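Local coordinates for protein LC-Est1C (Uncultured organism, PDB 3WYD) that probably hydrolyses carboxylic ester bonds, as a metagenome-derived carboxylesterase whose C-terminal catalytic domain has the alpha/beta hydrolase fold, at residues A138-G143 with S199-T204; Y23-P28 with I72-K77. One frame throughout, in Å; residues are numbered along the deposited sequence.

Contact 1 (A138-G143 with S199-T204); sequences APVAGG and SVAART
Val140, at the end of strand 136-140, meets the short helical turn 199-203 mainly through methyl groups, without a hydrogen bond between the two segments. Apolar contacts come first. CG1 of Val140 is swung opposite its own backbone N (chi1 -180°), which directs this branch to Val200 CG2 at 3.8 Å and to the backbone of Ala201, whose CA lies 4.0 Å from Val140 CG1. The two valines pass alongside each other in opposite directions rather than head on. Val200 CG2 is the shared methyl: Ala141 CB approaches it as well, at 4.3 Å. At the other branch, Val140 CG2 stands 4.5 Å from Thr204 OG1, the outer limit of the contact. Only 132 Å² is buried between the segments, yet every touching residue is buried in the protein. Val160 of strand 157-162 also packs on Val140, Val200 and Thr204, and His116 on Val140, Ala141 and Ala201.

No polar bond crosses the contact. Within 199-204, Thr204 OG1 donates to Val200 O at 2.9 Å, in the carbonyl plane with a C=O...OG1 angle of 159°, while Thr204 N reaches Ala201 O at 3.0 Å. The hydroxyl thus closes the turn and is satisfied next to the valine methyls, although Thr204 sits at the N-cap position of helix 205-213 and makes no capping bond with it. On the strand side, the backbone of Val140 bonds outward to Gly115 and Ser117.

The arrangement is that of an alpha/beta hydrolase core near its active site: the turn 199-203 begins two residues after His197 and packs against the C-terminal end of strand 136-140, while Ala141 touches the probable Ser-His-Asp triad of Ser117, His197 and Asp165 and lies near the presumed nucleophile elbow.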
loop_
_atom_site.group_PDB
_atom_site.type_symbol
_atom_site.label_atom_id
_atom_site.label_comp_id
_atom_site.label_asym_id
_atom_site.label_seq_id
_atom_site.Cartn_x
_atom_site.Cartn_y
_atom_site.Cartn_z
ATOM N N ALA A 138 4.359 12.774 -11.026
ATOM C CA ALA A 138 2.946 13.081 -10.750
ATOM C C ALA A 138 2.350 12.025 -9.805
ATOM O O ALA A 138 1.650 11.088 -10.240
ATOM C CB ALA A 138 2.149 13.175 -12.068
ATOM N N PRO A 139 2.588 12.178 -8.498
ATOM C CA PRO A 139 1.903 11.282 -7.543
ATOM C C PRO A 139 0.437 11.634 -7.319
ATOM O O PRO A 139 0.081 12.824 -7.072
ATOM C CB PRO A 139 2.711 11.458 -6.248
ATOM C CG PRO A 139 3.295 12.850 -6.390
ATOM C CD PRO A 139 3.514 13.116 -7.847
ATOM N N VAL A 140 -0.405 10.602 -7.363
ATOM C CA VAL A 140 -1.858 10.778 -7.235
ATOM C C VAL A 140 -2.372 9.999 -6.012
ATOM O O VAL A 140 -2.179 8.782 -5.934
ATOM C CB VAL A 140 -2.561 10.269 -8.518
ATOM C CG1 VAL A 140 -4.079 10.451 -8.392
ATOM C CG2 VAL A 140 -2.026 11.066 -9.751
ATOM N N ALA A 141 -2.992 10.712 -5.067
ATOM C CA ALA A 141 -3.574 10.117 -3.854
ATOM C C ALA A 141 -2.537 9.304 -3.090
ATOM O O ALA A 141 -2.809 8.233 -2.543
ATOM C CB ALA A 141 -4.867 9.297 -4.189
ATOM N N GLY A 142 -1.341 9.892 -3.000
ATOM C CA GLY A 142 -0.244 9.280 -2.244
ATOM C C GLY A 142 0.206 10.087 -1.050
ATOM O O GLY A 142 -0.559 10.813 -0.418
ATOM N N GLY A 143 1.474 9.937 -0.752
ATOM C CA GLY A 143 2.051 10.531 0.437
ATOM C C GLY A 143 3.497 10.118 0.528
ATOM O O GLY A 143 4.046 9.484 -0.398
ATOM N N SER A 199 -11.527 8.301 -7.684
ATOM C CA SER A 199 -12.086 9.201 -8.726
ATOM C C SER A 199 -11.038 10.125 -9.343
ATOM O O SER A 199 -10.983 10.285 -10.562
ATOM C CB SER A 199 -13.286 10.014 -8.230
ATOM O OG SER A 199 -12.984 11.030 -7.281
ATOM N N VAL A 200 -10.045 10.483 -8.539
ATOM C CA VAL A 200 -9.130 11.532 -8.942
ATOM C C VAL A 200 -8.123 11.090 -9.978
ATOM O O VAL A 200 -7.471 11.959 -10.566
ATOM C CB VAL A 200 -8.388 12.163 -7.739
ATOM C CG1 VAL A 200 -9.357 12.860 -6.760
ATOM C CG2 VAL A 200 -7.564 11.106 -7.033
ATOM N N ALA A 201 -7.929 9.777 -10.153
ATOM C CA ALA A 201 -6.835 9.279 -10.994
ATOM C C ALA A 201 -7.092 9.451 -12.494
ATOM O O ALA A 201 -6.461 10.274 -13.161
ATOM C CB ALA A 201 -6.540 7.828 -10.664
ATOM N N ALA A 202 -8.078 8.751 -13.030
ATOM C CA ALA A 202 -8.334 8.914 -14.467
ATOM C C ALA A 202 -8.761 10.347 -14.825
ATOM O O ALA A 202 -8.366 10.840 -15.883
ATOM C CB ALA A 202 -9.374 7.911 -14.956
ATOM N N ARG A 203 -9.443 11.041 -13.902
ATOM C CA ARG A 203 -9.855 12.450 -14.056
ATOM C C ARG A 203 -8.668 13.360 -14.448
ATOM O O ARG A 203 -8.805 14.340 -15.184
ATOM C CB ARG A 203 -10.410 12.954 -12.702
ATOM C CG ARG A 203 -10.744 14.423 -12.720
ATOM C CD ARG A 203 -10.972 14.929 -11.326
ATOM N NE ARG A 203 -11.406 16.312 -11.320
ATOM C CZ ARG A 203 -12.669 16.668 -11.072
ATOM N NH1 ARG A 203 -13.553 15.727 -10.753
ATOM N NH2 ARG A 203 -12.988 17.946 -10.967
ATOM N N THR A 204 -7.486 13.026 -13.933
ATOM C CA THR A 204 -6.337 13.922 -14.092
ATOM C C THR A 204 -5.254 13.370 -15.039
ATOM O O THR A 204 -4.149 13.927 -15.084
ATOM C CB THR A 204 -5.693 14.338 -12.743
ATOM O OG1 THR A 204 -5.302 13.175 -11.997
ATOM C CG2 THR A 204 -6.656 15.217 -11.915
#

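Contact 2 (Y23-P28 with I72-K77)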
loop_
_atom_site.group_PDB
_atom_site.type_symbol
_atom_site.label_atom_id
_atom_site.label_comp_id
_atom_site.label_asym_id
_atom_site.label_seq_id
_atom_site.Cartn_x
_atom_site.Cartn_y
_atom_site.Cartn_z
ATOM N N TYR A 23 6.339 -6.785 -16.395
ATOM C CA TYR A 23 5.774 -5.475 -16.612
ATOM C C TYR A 23 5.031 -5.462 -17.922
ATOM O O TYR A 23 5.173 -6.408 -18.729
ATOM C CB TYR A 23 6.848 -4.381 -16.549
ATOM C CG TYR A 23 7.930 -4.483 -17.591
ATOM C CD1 TYR A 23 9.038 -5.291 -17.377
ATOM C CD2 TYR A 23 7.903 -3.704 -18.707
ATOM C CE1 TYR A 23 10.120 -5.291 -18.274
ATOM C CE2 TYR A 23 8.932 -3.712 -19.615
ATOM C CZ TYR A 23 10.039 -4.510 -19.382
ATOM O OH TYR A 23 11.049 -4.528 -20.318
ATOM N N ARG A 24 4.180 -4.466 -18.125
ATOM C CA ARG A 24 3.501 -4.251 -19.392
ATOM C C ARG A 24 4.072 -3.023 -20.054
ATOM O O ARG A 24 4.505 -2.082 -19.382
ATOM C CB ARG A 24 1.984 -4.069 -19.207
ATOM C CG ARG A 24 1.274 -5.334 -18.756
ATOM C CD ARG A 24 0.987 -6.257 -19.956
ATOM N NE ARG A 24 0.406 -5.607 -21.141
ATOM C CZ ARG A 24 -0.895 -5.432 -21.368
ATOM N NH1 ARG A 24 -1.804 -5.787 -20.469
ATOM N NH2 ARG A 24 -1.314 -4.911 -22.515
ATOM N N LEU A 25 4.076 -3.023 -21.368
ATOM C CA LEU A 25 4.632 -1.947 -22.136
ATOM C C LEU A 25 3.611 -1.438 -23.155
ATOM O O LEU A 25 2.910 -2.239 -23.804
ATOM C CB LEU A 25 5.894 -2.451 -22.825
ATOM C CG LEU A 25 6.982 -1.477 -23.218
ATOM C CD1 LEU A 25 7.597 -0.713 -22.060
ATOM C CD2 LEU A 25 8.040 -2.352 -23.891
ATOM N N TYR A 26 3.431 -0.123 -23.241
ATOM C CA TYR A 26 2.743 0.484 -24.383
ATOM C C TYR A 26 3.727 1.208 -25.264
ATOM O O TYR A 26 4.487 2.048 -24.795
ATOM C CB TYR A 26 1.663 1.495 -23.949
ATOM C CG TYR A 26 0.862 1.992 -25.150
ATOM C CD1 TYR A 26 -0.151 1.204 -25.689
ATOM C CD2 TYR A 26 1.235 3.144 -25.837
ATOM C CE1 TYR A 26 -0.835 1.610 -26.836
ATOM C CE2 TYR A 26 0.579 3.546 -26.990
ATOM C CZ TYR A 26 -0.446 2.747 -27.498
ATOM O OH TYR A 26 -1.101 3.144 -28.649
ATOM N N VAL A 27 3.688 0.936 -26.585
ATOM C CA VAL A 27 4.597 1.573 -27.563
ATOM C C VAL A 27 3.754 2.279 -28.646
ATOM O O VAL A 27 2.916 1.627 -29.306
ATOM C CB VAL A 27 5.540 0.502 -28.205
ATOM C CG1 VAL A 27 6.430 1.107 -29.306
ATOM C CG2 VAL A 27 6.422 -0.134 -27.161
ATOM N N PRO A 28 3.863 3.613 -28.762
ATOM C CA PRO A 28 3.015 4.330 -29.726
ATOM C C PRO A 28 3.224 3.869 -31.151
ATOM O O PRO A 28 4.290 3.368 -31.498
ATOM C CB PRO A 28 3.455 5.787 -29.610
ATOM C CG PRO A 28 4.055 5.875 -28.253
ATOM C CD PRO A 28 4.660 4.553 -27.956
ATOM N N ILE A 72 6.236 6.128 -24.752
ATOM C CA ILE A 72 6.310 4.728 -24.363
ATOM C C ILE A 72 5.925 4.674 -22.881
ATOM O O ILE A 72 6.274 5.610 -22.149
ATOM C CB ILE A 72 7.731 4.161 -24.552
ATOM C CG1 ILE A 72 8.004 4.093 -26.058
ATOM C CG2 ILE A 72 7.872 2.814 -23.944
ATOM C CD1 ILE A 72 9.432 3.730 -26.405
ATOM N N VAL A 73 5.053 3.734 -22.491
ATOM C CA VAL A 73 4.644 3.591 -21.068
ATOM C C VAL A 73 5.087 2.223 -20.578
ATOM O O VAL A 73 4.847 1.209 -21.248
ATOM C CB VAL A 73 3.106 3.691 -20.900
ATOM C CG1 VAL A 73 2.726 3.610 -19.397
ATOM C CG2 VAL A 73 2.568 4.987 -21.531
ATOM N N ALA A 74 5.726 2.160 -19.416
ATOM C CA ALA A 74 5.971 0.890 -18.746
ATOM C C ALA A 74 5.245 0.826 -17.430
ATOM O O ALA A 74 5.312 1.768 -16.617
ATOM C CB ALA A 74 7.505 0.649 -18.525
ATOM N N CYS A 75 4.590 -0.293 -17.189
ATOM C CA CYS A 75 3.799 -0.495 -15.956
ATOM C C CYS A 75 4.347 -1.681 -15.202
ATOM O O CYS A 75 4.046 -2.847 -15.561
ATOM C CB CYS A 75 2.354 -0.778 -16.366
ATOM S SG CYS A 75 1.611 0.618 -17.230
ATOM N N PRO A 76 5.270 -1.453 -14.253
ATOM C CA PRO A 76 5.810 -2.563 -13.454
ATOM C C PRO A 76 4.751 -3.249 -12.562
ATOM O O PRO A 76 3.739 -2.653 -12.160
ATOM C CB PRO A 76 6.835 -1.899 -12.541
ATOM C CG PRO A 76 7.057 -0.556 -13.081
ATOM C CD PRO A 76 5.864 -0.151 -13.905
ATOM N N LYS A 77 5.002 -4.508 -12.237
ATOM C CA LYS A 77 4.202 -5.175 -11.231
ATOM C C LYS A 77 4.638 -4.764 -9.836
ATOM O O LYS A 77 5.824 -4.757 -9.532
ATOM C CB LYS A 77 4.275 -6.685 -11.380
ATOM C CG LYS A 77 3.361 -7.404 -10.384
ATOM C CD LYS A 77 3.367 -8.917 -10.558
ATOM C CE LYS A 77 2.615 -9.589 -9.413
ATOM N NZ LYS A 77 1.146 -9.309 -9.406
#
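Arg24 and Cys75 form a hydrogen-bonded antiparallel pair, with Arg24 N to Cys75 O at 3.0 Å and Cys75 N to Arg24 O at 2.8 Å. Two residues on, Tyr26 and Val73 repeat the pattern, Tyr26 N reaching Val73 O at 2.8 Å and Val73 N reaching Tyr26 O at 2.9 Å.

The tight part is the face carrying Leu25 and Ala74, covered by helix 88-103. Leu25, with CG swung away from its backbone N (chi1 -155°), brings CD1 within 3.8 Å of Ala74 CB and 4.0 Å of Ile72 CG2. On the same face Tyr23 CB lies 3.7 Å from Pro76 CA. Beyond the strand end, Pro28 crosses Ile72 at about a right angle, CD against CG1 at 3.9 Å. Each tyrosine ring lies against a helix: Tyr23 on 88-103, its hydroxyl bonded to Glu99, and Tyr26 on 57-69, its hydroxyl bonded to Glu67.

Strand 23-26 is partly exposed, whereas 72-76 is buried. The loose part is the end of Arg24. Beyond the backbone pair, its side chain meets Cys75 just at CB to CB, near the limit of contact, and the guanidinium leads away from 72-77 to a cation-pi contact with Phe54.

Strand 23-26 is the outermost and the one antiparallel strand of this sheet, consistent with the antiparallel second strand of the canonical alpha/beta hydrolase fold.

In the fold
Both contacts reach the same seven-stranded sheet, contact 1 through one strand and contact 2 through two, but their centres lie 19 Å apart and their nearest atoms about 12 Å, so they do not touch. Contact 1 is wholly buried and joins an inner parallel strand to a helical turn near the probable triad. Contact 2 pairs an outermost strand with its neighbour and is only partly buried. Their chemistry follows: 138-143 with 199-204 relies on a few methyl contacts and no bond between segments, whereas 23-28 with 72-77 buries over three times the area and is stitched by backbone hydrogen bonds, with polar side-chain ends engaging helices on both faces.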